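Local coordinates for conserved hypothetical membrane lipoprotein (PDB 3K63), which is of unknown function but, as the Lipoprotein_17 domain of a larger Ureaplasma membrane-associated lipoprotein, probably sits at the cell membrane by way of a lipid anchor, at residues I47-H50 against L56-K59; F17-A22 against I61-P66; I37-Y42 against G109-G114; I11-T16 against Q27-L32. All coordinates share one frame; numbering follows the deposited sequence.

Interaction 1 of 4, residues I47-H50 against L56-K59; sequences IQQH and LDIK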
loop_
_atom_site.group_PDB
_atom_site.type_symbol
_atom_site.label_atom_id
_atom_site.label_comp_id
_atom_site.label_asym_id
_atom_site.label_seq_id
_atom_site.Cartn_x
_atom_site.Cartn_y
_atom_site.Cartn_z
ATOM N N ILE A 47 -0.753 10.539 -1.670
ATOM C CA ILE A 47 -1.570 10.109 -0.537
ATOM C C ILE A 47 -2.780 11.015 -0.347
ATOM O O ILE A 47 -2.665 12.239 -0.435
ATOM C CB ILE A 47 -0.767 10.123 0.771
ATOM C CG1 ILE A 47 0.440 9.200 0.657
ATOM C CG2 ILE A 47 -1.642 9.667 1.916
ATOM C CD1 ILE A 47 0.065 7.725 0.430
ATOM N N GLN A 48 -3.943 10.415 -0.118
ATOM C CA GLN A 48 -5.145 11.195 0.127
ATOM C C GLN A 48 -5.503 10.876 1.561
ATOM O O GLN A 48 -6.267 9.950 1.840
ATOM C CB GLN A 48 -6.308 10.777 -0.777
ATOM C CG GLN A 48 -6.144 11.075 -2.275
ATOM C CD GLN A 48 -5.316 10.015 -2.998
ATOM O OE1 GLN A 48 -5.596 8.811 -2.898
ATOM N NE2 GLN A 48 -4.293 10.458 -3.735
ATOM N N GLN A 49 -4.917 11.615 2.487
ATOM C CA GLN A 49 -5.217 11.372 3.884
ATOM C C GLN A 49 -6.556 12.030 4.176
ATOM O O GLN A 49 -6.680 13.255 4.151
ATOM C CB GLN A 49 -4.132 11.954 4.793
ATOM C CG GLN A 49 -4.271 11.475 6.217
ATOM C CD GLN A 49 -3.107 11.877 7.085
ATOM O OE1 GLN A 49 -1.987 12.032 6.594
ATOM N NE2 GLN A 49 -3.353 12.030 8.387
ATOM N N HIS A 50 -7.554 11.200 4.448
ATOM C CA HIS A 50 -8.901 11.670 4.731
ATOM C C HIS A 50 -9.117 12.058 6.180
ATOM O O HIS A 50 -9.830 13.012 6.462
ATOM C CB HIS A 50 -9.908 10.584 4.377
ATOM C CG HIS A 50 -9.730 10.028 3.003
ATOM N ND1 HIS A 50 -9.936 8.699 2.707
ATOM C CD2 HIS A 50 -9.366 10.621 1.843
ATOM C CE1 HIS A 50 -9.704 8.496 1.421
ATOM N NE2 HIS A 50 -9.357 9.646 0.873
ATOM N N LEU A 56 -1.737 13.302 12.505
ATOM C CA LEU A 56 -0.840 12.338 11.875
ATOM C C LEU A 56 -0.452 12.548 10.416
ATOM O O LEU A 56 -1.188 13.173 9.643
ATOM C CB LEU A 56 -1.497 10.966 12.030
ATOM C CG LEU A 56 -1.208 9.783 11.128
ATOM C CD1 LEU A 56 -0.113 8.991 11.777
ATOM C CD2 LEU A 56 -2.458 8.936 10.957
ATOM N N ASP A 57 0.729 12.056 10.049
ATOM C CA ASP A 57 1.139 12.113 8.651
ATOM C C ASP A 57 1.401 10.675 8.249
ATOM O O ASP A 57 2.147 9.953 8.921
ATOM C CB ASP A 57 2.411 12.897 8.396
ATOM C CG ASP A 57 2.752 12.932 6.906
ATOM O OD1 ASP A 57 1.834 13.273 6.125
ATOM O OD2 ASP A 57 3.904 12.622 6.506
ATOM N N ILE A 58 0.778 10.263 7.154
ATOM C CA ILE A 58 0.922 8.906 6.649
ATOM C C ILE A 58 1.611 8.881 5.299
ATOM O O ILE A 58 1.129 9.492 4.342
ATOM C CB ILE A 58 -0.428 8.246 6.424
ATOM C CG1 ILE A 58 -1.219 8.110 7.727
ATOM C CG2 ILE A 58 -0.203 6.899 5.776
ATOM C CD1 ILE A 58 -2.641 7.543 7.507
ATOM N N LYS A 59 2.718 8.148 5.219
ATOM C CA LYS A 59 3.462 7.993 3.968
ATOM C C LYS A 59 3.658 6.519 3.697
ATOM O O LYS A 59 3.893 5.738 4.618
ATOM C CB LYS A 59 4.851 8.604 4.067
ATOM C CG LYS A 59 4.936 10.128 3.993
ATOM C CD LYS A 59 4.387 10.684 2.684
ATOM C CE LYS A 59 4.702 12.179 2.559
ATOM N NZ LYS A 59 4.200 13.002 3.701
#
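Ile47 and Gln49 of strand 45-49 lie nearest Lys59 and Ile58 of strand 56-64 in backbone register. The two short segments run roughly antiparallel, at 152°, but their axes come no closer than 8.1 Å. No backbone hydrogen bond joins them. They belong to the two antiparallel sheets of this Lipoprotein_17 domain: strand 45-49 pairs with strand 17-21, and strand 56-64 with strand 79-87.

Side chains bridge the gap. Gln49 is extended, with CG anti to the backbone N (chi1 -168°), and this carries its amide across to strand 56-64. There the amide N and O meet a backbone C=O and, weakly, an N-H. Gln49 NE2 donates to Leu56 O at 2.8 Å. The oxygen lies near the plane of the Gln49 amide, but NE2 stands above the carbonyl plane of Leu56. Gln49 OE1 accepts a weak bond from Ile58 N at 3.3 Å. NE2 also donates to Lys51 O, which helps fix the rotation of the amide.

Ile47 adds an apolar branch, its CG2 lying 3.7 Å from Ile58 O. Asp57 and Lys59 point their CB atoms away from strand 45-49 and pair with each other. Lys59 NZ meets the syn lone pair of Asp57 OD2 at 2.8 Å.

Interaction 2 of 4, residues F17-A22 against I61-P66; sequences FDFKLA and INFLYP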
loop_
_atom_site.group_PDB
_atom_site.type_symbol
_atom_site.label_atom_id
_atom_site.label_comp_id
_atom_site.label_asym_id
_atom_site.label_seq_id
_atom_site.Cartn_x
_atom_site.Cartn_y
_atom_site.Cartn_z
ATOM N N PHE A 17 -7.080 6.653 4.851
ATOM C CA PHE A 17 -6.448 7.228 3.674
ATOM C C PHE A 17 -6.529 6.309 2.470
ATOM O O PHE A 17 -6.888 5.136 2.565
ATOM C CB PHE A 17 -4.967 7.521 3.936
ATOM C CG PHE A 17 -4.102 6.281 3.988
ATOM C CD1 PHE A 17 -4.239 5.367 5.028
ATOM C CD2 PHE A 17 -3.160 6.021 2.988
ATOM C CE1 PHE A 17 -3.455 4.214 5.078
ATOM C CE2 PHE A 17 -2.369 4.866 3.030
ATOM C CZ PHE A 17 -2.520 3.961 4.083
ATOM N N ASP A 18 -6.170 6.873 1.332
ATOM C CA ASP A 18 -6.129 6.149 0.086
ATOM C C ASP A 18 -4.885 6.662 -0.609
ATOM O O ASP A 18 -4.335 7.705 -0.231
ATOM C CB ASP A 18 -7.357 6.456 -0.762
ATOM C CG ASP A 18 -8.578 5.655 -0.338
ATOM O OD1 ASP A 18 -8.449 4.426 -0.126
ATOM O OD2 ASP A 18 -9.678 6.249 -0.233
ATOM N N PHE A 19 -4.417 5.924 -1.604
ATOM C CA PHE A 19 -3.248 6.358 -2.339
ATOM C C PHE A 19 -3.548 6.200 -3.810
ATOM O O PHE A 19 -4.451 5.465 -4.213
ATOM C CB PHE A 19 -2.005 5.533 -1.973
ATOM C CG PHE A 19 -2.097 4.084 -2.354
ATOM C CD1 PHE A 19 -2.468 3.124 -1.414
ATOM C CD2 PHE A 19 -1.818 3.674 -3.654
ATOM C CE1 PHE A 19 -2.556 1.775 -1.757
ATOM C CE2 PHE A 19 -1.901 2.330 -4.019
ATOM C CZ PHE A 19 -2.272 1.374 -3.067
ATOM N N LYS A 20 -2.790 6.917 -4.615
ATOM C CA LYS A 20 -2.953 6.840 -6.034
ATOM C C LYS A 20 -1.516 6.917 -6.508
ATOM O O LYS A 20 -0.715 7.673 -5.960
ATOM C CB LYS A 20 -3.786 8.026 -6.523
ATOM C CG LYS A 20 -4.683 7.672 -7.704
ATOM C CD LYS A 20 -5.664 8.781 -8.113
ATOM C CE LYS A 20 -4.972 9.874 -8.925
ATOM N NZ LYS A 20 -5.939 10.948 -9.302
ATOM N N LEU A 21 -1.185 6.096 -7.496
ATOM C CA LEU A 21 0.162 6.058 -8.037
ATOM C C LEU A 21 0.299 6.932 -9.272
ATOM O O LEU A 21 -0.521 6.875 -10.194
ATOM C CB LEU A 21 0.548 4.626 -8.395
ATOM C CG LEU A 21 1.328 3.797 -7.374
ATOM C CD1 LEU A 21 0.498 3.537 -6.139
ATOM C CD2 LEU A 21 1.754 2.477 -8.044
ATOM N N ALA A 22 1.346 7.741 -9.286
ATOM C CA ALA A 22 1.606 8.627 -10.410
ATOM C C ALA A 22 1.607 7.892 -11.755
ATOM O O ALA A 22 1.392 8.502 -12.806
ATOM C CB ALA A 22 2.946 9.332 -10.212
ATOM N N ILE A 61 6.208 4.272 2.225
ATOM C CA ILE A 61 7.567 4.387 1.711
ATOM C C ILE A 61 7.982 3.198 0.822
ATOM O O ILE A 61 8.884 3.339 -0.017
ATOM C CB ILE A 61 8.577 4.622 2.883
ATOM C CG1 ILE A 61 8.678 3.388 3.780
ATOM C CG2 ILE A 61 8.117 5.803 3.713
ATOM C CD1 ILE A 61 9.676 3.579 4.964
ATOM N N ASN A 62 7.299 2.057 0.990
ATOM C CA ASN A 62 7.576 0.848 0.193
ATOM C C ASN A 62 6.383 -0.075 0.070
ATOM O O ASN A 62 5.572 -0.175 0.984
ATOM C CB ASN A 62 8.707 0.008 0.788
ATOM C CG ASN A 62 10.041 0.710 0.736
ATOM O OD1 ASN A 62 10.509 1.243 1.743
ATOM N ND2 ASN A 62 10.656 0.738 -0.445
ATOM N N PHE A 63 6.268 -0.731 -1.075
ATOM C CA PHE A 63 5.221 -1.709 -1.292
ATOM C C PHE A 63 6.018 -3.024 -1.347
ATOM O O PHE A 63 7.016 -3.134 -2.066
ATOM C CB PHE A 63 4.519 -1.467 -2.622
ATOM C CG PHE A 63 3.481 -0.376 -2.584
ATOM C CD1 PHE A 63 2.255 -0.583 -1.968
ATOM C CD2 PHE A 63 3.727 0.861 -3.175
ATOM C CE1 PHE A 63 1.294 0.422 -1.948
ATOM C CE2 PHE A 63 2.774 1.860 -3.156
ATOM C CZ PHE A 63 1.561 1.643 -2.540
ATOM N N LEU A 64 5.590 -4.017 -0.582
ATOM C CA LEU A 64 6.283 -5.294 -0.568
ATOM C C LEU A 64 5.307 -6.437 -0.732
ATOM O O LEU A 64 4.150 -6.326 -0.339
ATOM C CB LEU A 64 7.021 -5.462 0.748
ATOM C CG LEU A 64 8.102 -4.436 1.092
ATOM C CD1 LEU A 64 8.516 -4.580 2.556
ATOM C CD2 LEU A 64 9.286 -4.615 0.156
ATOM N N TYR A 65 5.771 -7.533 -1.320
ATOM C CA TYR A 65 4.932 -8.713 -1.494
ATOM C C TYR A 65 4.886 -9.335 -0.108
ATOM O O TYR A 65 5.909 -9.418 0.583
ATOM C CB TYR A 65 5.573 -9.689 -2.476
ATOM C CG TYR A 65 5.681 -9.132 -3.880
ATOM C CD1 TYR A 65 4.575 -8.545 -4.510
ATOM C CD2 TYR A 65 6.873 -9.210 -4.601
ATOM C CE1 TYR A 65 4.652 -8.056 -5.823
ATOM C CE2 TYR A 65 6.953 -8.719 -5.916
ATOM C CZ TYR A 65 5.835 -8.153 -6.514
ATOM O OH TYR A 65 5.882 -7.732 -7.823
ATOM N N PRO A 66 3.705 -9.777 0.330
ATOM C CA PRO A 66 3.632 -10.373 1.664
ATOM C C PRO A 66 4.649 -11.483 1.899
ATOM O O PRO A 66 5.281 -11.532 2.959
ATOM C CB PRO A 66 2.196 -10.864 1.736
ATOM C CG PRO A 66 1.470 -9.831 0.882
ATOM C CD PRO A 66 2.383 -9.763 -0.312
#
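Phe19 and Phe63 meet in the buried core of the domain, between its two antiparallel sheets. Phe19 sits on strand 17-21 of the two-stranded sheet and Phe63 on strand 56-64 of the three-stranded one. The backbones stay far apart; the CA atoms of Leu21 and Phe63 are 11.5 Å from each other. Side chains of Phe19, Leu21 and Phe63 fill the interval. No hydrogen bond crosses between the segments, and the contact is wholly apolar.

The aromatic contact comes first. The two rings approach from opposite directions, with centroids 5.2 Å apart and planes at 58°. This is an oblique pair. Phe63 CZ stands over one face of the Phe19 ring, toward its rim, at 3.8 Å from Phe19 CE2. Phe19 CG lies between its backbone N and carbonyl carbon (chi1 65°), which places the ring toward Phe63. Tyr29 and Tyr41 extend the aromatic group: Tyr29 meets the Phe19 ring, and Tyr41 packs edge-to-face with Phe63.

Aliphatic packing is the second kind. From strand 45-49, Ile47 touches Phe19 and Ile45 touches Phe63, which helps to enclose the pair. Between the segments themselves, Leu21 slides past Phe63 in the opposite direction, and its CD1 reaches Phe63 CE2 at 4.1 Å.

Interaction 3 of 4, residues I37-Y42 against G109-G114; sequences IYKNYY and GVDENG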
loop_
_atom_site.group_PDB
_atom_site.type_symbol
_atom_site.label_atom_id
_atom_site.label_comp_id
_atom_site.label_asym_id
_atom_site.label_seq_id
_atom_site.Cartn_x
_atom_site.Cartn_y
_atom_site.Cartn_z
ATOM N N ILE A 37 1.858 -2.497 -9.102
ATOM C CA ILE A 37 2.092 -1.441 -8.121
ATOM C C ILE A 37 3.539 -1.459 -7.618
ATOM O O ILE A 37 4.190 -0.422 -7.510
ATOM C CB ILE A 37 1.099 -1.577 -6.932
ATOM C CG1 ILE A 37 -0.321 -1.250 -7.420
ATOM C CG2 ILE A 37 1.518 -0.651 -5.783
ATOM C CD1 ILE A 37 -1.439 -1.599 -6.433
ATOM N N TYR A 38 4.032 -2.655 -7.324
ATOM C CA TYR A 38 5.392 -2.853 -6.843
ATOM C C TYR A 38 6.460 -2.353 -7.837
ATOM O O TYR A 38 7.508 -1.856 -7.438
ATOM C CB TYR A 38 5.598 -4.341 -6.595
ATOM C CG TYR A 38 7.003 -4.736 -6.191
ATOM C CD1 TYR A 38 7.390 -4.737 -4.857
ATOM C CD2 TYR A 38 7.933 -5.126 -7.144
ATOM C CE1 TYR A 38 8.675 -5.126 -4.483
ATOM C CE2 TYR A 38 9.210 -5.512 -6.788
ATOM C CZ TYR A 38 9.582 -5.512 -5.456
ATOM O OH TYR A 38 10.864 -5.889 -5.084
ATOM N N LYS A 39 6.182 -2.486 -9.132
ATOM C CA LYS A 39 7.125 -2.087 -10.174
ATOM C C LYS A 39 6.953 -0.663 -10.682
ATOM O O LYS A 39 7.726 -0.194 -11.524
ATOM C CB LYS A 39 7.020 -3.065 -11.355
ATOM C CG LYS A 39 7.518 -4.448 -11.010
ATOM C CD LYS A 39 7.415 -5.433 -12.150
ATOM C CE LYS A 39 8.240 -6.684 -11.799
ATOM N NZ LYS A 39 8.272 -7.756 -12.851
ATOM N N ASN A 40 5.952 0.032 -10.159
ATOM C CA ASN A 40 5.700 1.380 -10.632
ATOM C C ASN A 40 5.543 2.464 -9.606
ATOM O O ASN A 40 5.286 3.594 -9.981
ATOM C CB ASN A 40 4.473 1.383 -11.548
ATOM C CG ASN A 40 4.701 0.587 -12.802
ATOM O OD1 ASN A 40 5.417 1.017 -13.712
ATOM N ND2 ASN A 40 4.116 -0.595 -12.852
ATOM N N TYR A 41 5.701 2.157 -8.325
ATOM C CA TYR A 41 5.535 3.211 -7.340
ATOM C C TYR A 41 6.732 4.163 -7.306
ATOM O O TYR A 41 6.663 5.244 -6.712
ATOM C CB TYR A 41 5.242 2.618 -5.953
ATOM C CG TYR A 41 6.392 1.958 -5.237
ATOM C CD1 TYR A 41 7.287 2.705 -4.490
ATOM C CD2 TYR A 41 6.541 0.574 -5.249
ATOM C CE1 TYR A 41 8.306 2.089 -3.755
ATOM C CE2 TYR A 41 7.548 -0.054 -4.523
ATOM C CZ TYR A 41 8.427 0.703 -3.773
ATOM O OH TYR A 41 9.408 0.076 -3.023
ATOM N N TYR A 42 7.814 3.779 -7.977
ATOM C CA TYR A 42 9.008 4.607 -8.017
ATOM C C TYR A 42 8.685 5.883 -8.797
ATOM O O TYR A 42 9.438 6.855 -8.760
ATOM C CB TYR A 42 10.155 3.863 -8.702
ATOM C CG TYR A 42 9.997 3.753 -10.203
ATOM C CD1 TYR A 42 10.537 4.719 -11.059
ATOM C CD2 TYR A 42 9.246 2.726 -10.764
ATOM C CE1 TYR A 42 10.326 4.663 -12.434
ATOM C CE2 TYR A 42 9.028 2.658 -12.138
ATOM C CZ TYR A 42 9.566 3.633 -12.968
ATOM O OH TYR A 42 9.313 3.601 -14.321
ATOM N N GLY A 109 -1.218 -16.301 -10.456
ATOM C CA GLY A 109 -0.231 -15.307 -10.081
ATOM C C GLY A 109 0.572 -14.729 -11.229
ATOM O O GLY A 109 1.544 -14.016 -11.013
ATOM N N VAL A 110 0.188 -15.043 -12.457
ATOM C CA VAL A 110 0.911 -14.521 -13.612
ATOM C C VAL A 110 0.828 -12.993 -13.578
ATOM O O VAL A 110 -0.201 -12.456 -13.188
ATOM C CB VAL A 110 0.301 -15.082 -14.930
ATOM C CG1 VAL A 110 -1.206 -14.933 -14.893
ATOM C CG2 VAL A 110 0.880 -14.363 -16.140
ATOM N N ASP A 111 1.895 -12.291 -13.965
ATOM C CA ASP A 111 1.881 -10.825 -13.933
ATOM C C ASP A 111 1.427 -10.160 -15.234
ATOM O O ASP A 111 1.177 -10.834 -16.236
ATOM C CB ASP A 111 3.258 -10.271 -13.527
ATOM C CG ASP A 111 4.324 -10.494 -14.591
ATOM O OD1 ASP A 111 3.985 -10.970 -15.699
ATOM O OD2 ASP A 111 5.510 -10.180 -14.321
ATOM N N GLU A 112 1.347 -8.829 -15.197
ATOM C CA GLU A 112 0.901 -8.013 -16.325
ATOM C C GLU A 112 1.678 -8.226 -17.628
ATOM O O GLU A 112 1.253 -7.773 -18.690
ATOM C CB GLU A 112 0.959 -6.526 -15.953
ATOM C CG GLU A 112 2.379 -6.003 -15.808
ATOM C CD GLU A 112 2.933 -6.207 -14.411
ATOM O OE1 GLU A 112 2.511 -7.167 -13.731
ATOM O OE2 GLU A 112 3.800 -5.412 -13.991
ATOM N N ASN A 113 2.827 -8.884 -17.543
ATOM C CA ASN A 113 3.635 -9.129 -18.727
ATOM C C ASN A 113 3.672 -10.619 -19.049
ATOM O O ASN A 113 4.604 -11.109 -19.678
ATOM C CB ASN A 113 5.046 -8.548 -18.519
ATOM C CG ASN A 113 5.083 -7.042 -18.733
ATOM O OD1 ASN A 113 5.757 -6.303 -18.011
ATOM N ND2 ASN A 113 4.352 -6.582 -19.749
ATOM N N GLY A 114 2.647 -11.333 -18.594
ATOM C CA GLY A 114 2.549 -12.760 -18.852
ATOM C C GLY A 114 3.455 -13.727 -18.113
ATOM O O GLY A 114 3.345 -14.929 -18.307
#
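Asp111 OD1, on the side chain that Lys39 approaches, takes two backbone N-H groups. Asn113 N donates to it at 3.0 Å, coming from above the carboxylate plane (66° out of it), and Thr115 N is the second donor. The bond from Asn113 makes an Asx turn. It is laid over a type I beta turn from Asp111 to Gly114, which Gly114 N closes with a 2.8 Å bond to Asp111 O. Asp111 CG lies between its own backbone N and carbonyl carbon (chi1 69°). This folds the carboxylate back over the turn it holds.

The other oxygen faces helix 34-40. Lys39 NZ stands 4.0 Å from Asp111 OD2, a long salt bridge. Lys39 is extended, and the two side chains cross at about a right angle. Its charge probably adds a loose electrostatic pull to a carboxylate already fixed by the turn.

Glu112 is the other partner. Its OE2 lies 4.1 Å from Lys39 CD, beside the aliphatic chain, while Lys39 NZ is 5.2 Å from the same oxygen. The stronger polar tie of Glu112 is from OE1 to Ser35 OG. Lys39, Asp111 and Glu112 all touch crystal neighbours, so packing in the crystal may influence their positions.

The turn lies in the loop after strand 93-100. It rests between two helices: Asp111 and Glu112 touch Ser35 and Gln36 of helix 34-40, respectively, and Asp111 also packs on Phe70 and Asn74 of helix 70-76.

Interaction 4 of 4, residues I11-T16 against Q27-L32; sequences IRLKDT and QNYDQL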
loop_
_atom_site.group_PDB
_atom_site.type_symbol
_atom_site.label_atom_id
_atom_site.label_comp_id
_atom_site.label_asym_id
_atom_site.label_seq_id
_atom_site.Cartn_x
_atom_site.Cartn_y
_atom_site.Cartn_z
ATOM N N ILE A 11 -5.339 3.010 11.656
ATOM C CA ILE A 11 -5.014 3.339 10.280
ATOM C C ILE A 11 -5.387 2.161 9.396
ATOM O O ILE A 11 -4.910 1.049 9.599
ATOM C CB ILE A 11 -3.516 3.654 10.125
ATOM C CG1 ILE A 11 -3.139 4.826 11.042
ATOM C CG2 ILE A 11 -3.210 3.969 8.679
ATOM C CD1 ILE A 11 -1.703 5.297 10.917
ATOM N N ARG A 12 -6.261 2.407 8.428
ATOM C CA ARG A 12 -6.715 1.368 7.516
ATOM C C ARG A 12 -7.015 1.984 6.157
ATOM O O ARG A 12 -7.644 3.038 6.062
ATOM C CB ARG A 12 -7.951 0.678 8.090
ATOM C CG ARG A 12 -7.673 -0.727 8.619
ATOM C CD ARG A 12 -8.394 -1.001 9.930
ATOM N NE ARG A 12 -7.596 -0.638 11.102
ATOM C CZ ARG A 12 -6.502 -1.284 11.502
ATOM N NH1 ARG A 12 -6.066 -2.335 10.820
ATOM N NH2 ARG A 12 -5.849 -0.890 12.593
ATOM N N LEU A 13 -6.540 1.328 5.105
ATOM C CA LEU A 13 -6.724 1.822 3.751
ATOM C C LEU A 13 -8.203 1.952 3.420
ATOM O O LEU A 13 -9.040 1.233 3.960
ATOM C CB LEU A 13 -6.039 0.881 2.758
ATOM C CG LEU A 13 -5.764 1.409 1.349
ATOM C CD1 LEU A 13 -4.855 2.628 1.405
ATOM C CD2 LEU A 13 -5.122 0.304 0.526
ATOM N N LYS A 14 -8.519 2.887 2.535
ATOM C CA LYS A 14 -9.888 3.128 2.121
ATOM C C LYS A 14 -10.734 3.776 3.224
ATOM O O LYS A 14 -11.878 4.173 2.992
ATOM C CB LYS A 14 -10.520 1.818 1.628
ATOM C CG LYS A 14 -10.327 1.597 0.121
ATOM C CD LYS A 14 -10.781 0.224 -0.373
ATOM C CE LYS A 14 -9.691 -0.826 -0.200
ATOM N NZ LYS A 14 -10.102 -2.161 -0.733
ATOM N N ASP A 15 -10.162 3.892 4.418
ATOM C CA ASP A 15 -10.851 4.514 5.542
ATOM C C ASP A 15 -10.097 5.795 5.886
ATOM O O ASP A 15 -10.493 6.897 5.482
ATOM C CB ASP A 15 -10.860 3.569 6.751
ATOM C CG ASP A 15 -11.503 4.193 7.986
ATOM O OD1 ASP A 15 -12.306 5.141 7.832
ATOM O OD2 ASP A 15 -11.216 3.723 9.111
ATOM N N THR A 16 -8.995 5.629 6.617
ATOM C CA THR A 16 -8.149 6.743 7.024
ATOM C C THR A 16 -7.504 7.433 5.837
ATOM O O THR A 16 -7.368 8.656 5.827
ATOM C CB THR A 16 -7.025 6.283 7.934
ATOM O OG1 THR A 16 -7.552 5.387 8.922
ATOM C CG2 THR A 16 -6.384 7.492 8.619
ATOM N N GLN A 27 -6.860 4.429 -12.202
ATOM C CA GLN A 27 -7.214 3.026 -11.998
ATOM C C GLN A 27 -7.398 2.684 -10.526
ATOM O O GLN A 27 -6.582 3.063 -9.692
ATOM C CB GLN A 27 -6.144 2.108 -12.603
ATOM C CG GLN A 27 -5.979 2.222 -14.106
ATOM C CD GLN A 27 -4.984 1.215 -14.647
ATOM O OE1 GLN A 27 -5.236 0.008 -14.639
ATOM N NE2 GLN A 27 -3.838 1.704 -15.109
ATOM N N ASN A 28 -8.470 1.962 -10.209
ATOM C CA ASN A 28 -8.743 1.575 -8.828
ATOM C C ASN A 28 -7.831 0.446 -8.377
ATOM O O ASN A 28 -7.126 -0.164 -9.177
ATOM C CB ASN A 28 -10.185 1.102 -8.662
ATOM C CG ASN A 28 -11.194 2.161 -9.021
ATOM O OD1 ASN A 28 -12.386 1.867 -9.149
ATOM N ND2 ASN A 28 -10.733 3.404 -9.182
ATOM N N TYR A 29 -7.879 0.160 -7.082
ATOM C CA TYR A 29 -7.068 -0.887 -6.499
ATOM C C TYR A 29 -7.369 -2.234 -7.113
ATOM O O TYR A 29 -6.454 -3.005 -7.393
ATOM C CB TYR A 29 -7.316 -0.989 -5.003
ATOM C CG TYR A 29 -7.061 0.280 -4.239
ATOM C CD1 TYR A 29 -5.924 1.048 -4.491
ATOM C CD2 TYR A 29 -7.934 0.700 -3.237
ATOM C CE1 TYR A 29 -5.661 2.205 -3.765
ATOM C CE2 TYR A 29 -7.676 1.848 -2.508
ATOM C CZ TYR A 29 -6.537 2.594 -2.780
ATOM O OH TYR A 29 -6.258 3.727 -2.067
ATOM N N ASP A 30 -8.652 -2.527 -7.325
ATOM C CA ASP A 30 -9.015 -3.828 -7.867
ATOM C C ASP A 30 -8.746 -4.034 -9.355
ATOM O O ASP A 30 -9.083 -5.076 -9.896
ATOM C CB ASP A 30 -10.481 -4.168 -7.534
ATOM C CG ASP A 30 -11.481 -3.162 -8.097
ATOM O OD1 ASP A 30 -11.075 -2.232 -8.828
ATOM O OD2 ASP A 30 -12.688 -3.321 -7.798
ATOM N N GLN A 31 -8.159 -3.040 -10.015
ATOM C CA GLN A 31 -7.829 -3.146 -11.438
ATOM C C GLN A 31 -6.297 -3.225 -11.559
ATOM O O GLN A 31 -5.736 -3.280 -12.661
ATOM C CB GLN A 31 -8.351 -1.927 -12.212
ATOM C CG GLN A 31 -9.875 -1.862 -12.312
ATOM C CD GLN A 31 -10.381 -0.515 -12.832
ATOM O OE1 GLN A 31 -9.616 0.449 -12.955
ATOM N NE2 GLN A 31 -11.680 -0.441 -13.130
ATOM N N LEU A 32 -5.623 -3.257 -10.409
ATOM C CA LEU A 32 -4.160 -3.306 -10.375
ATOM C C LEU A 32 -3.574 -4.510 -9.668
ATOM O O LEU A 32 -3.846 -4.759 -8.500
ATOM C CB LEU A 32 -3.605 -2.049 -9.720
ATOM C CG LEU A 32 -3.752 -0.749 -10.496
ATOM C CD1 LEU A 32 -3.419 0.391 -9.568
ATOM C CD2 LEU A 32 -2.847 -0.749 -11.720
#
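Tyr29 carries this contact, meeting Leu13 and Lys14 of the loop that leads into strand 17-21. Its own segment lies in the loop between that strand and helix 34-40. Just before Tyr29, Asn28 steadies the turn: Asn28 O accepts from Gln31 N at 3.2 Å, and Asn28 N makes a weak bond to Gln31 OE1.

Tyr29 opens the 3-10 segment 29-31. Its CG is anti to the carbonyl carbon (chi1 -57°), and the ring projects toward the loop 11-16. Leu13 CD2 lies over one face of the ring, toward the rim, 4.2 Å above its plane. Leu13 CD1 is 3.9 Å from Tyr29 OH. The lysine takes the edge: Lys14 CG lies in the ring plane, 3.7 Å from Tyr29 CE2. The lysine chain then bends at chi3 (-85°), and Lys14 CE passes Tyr29 CD2 at 3.8 Å. After Gln31, Leu32 N bonds back to Tyr29 O at 3.1 Å.

The segments share no hydrogen bond; the hydroxyl of Tyr29 is bonded instead to Phe19 N and Asp18 OD1 on strand 17-21. The ring is therefore held at its polar end by the strand, while aliphatic carbons of Leu13 and Lys14 shield its flank at the surface.

Overall arrangement
Interactions 1 and 2 join the same two sheets at different points along strand 56-64, with centres about 12 Å apart. Interaction 2 is the more central, about 3 Å from the centre of the chain. Interaction 4 lies about 9 Å from it, centre to centre, and borders the same core where Leu13 packs on Phe19. Interaction 4 also borders interaction 1: His50 N bonds to Thr16 O at 2.9 Å. Interaction 3 lies on the opposite side of the chain's centre from interaction 1, about 24 Å away, centre to centre. Asn62 ND2 bonds to Tyr41 OH at 2.9 Å to link it with interaction 2. None of the contacts involves a bound ligand.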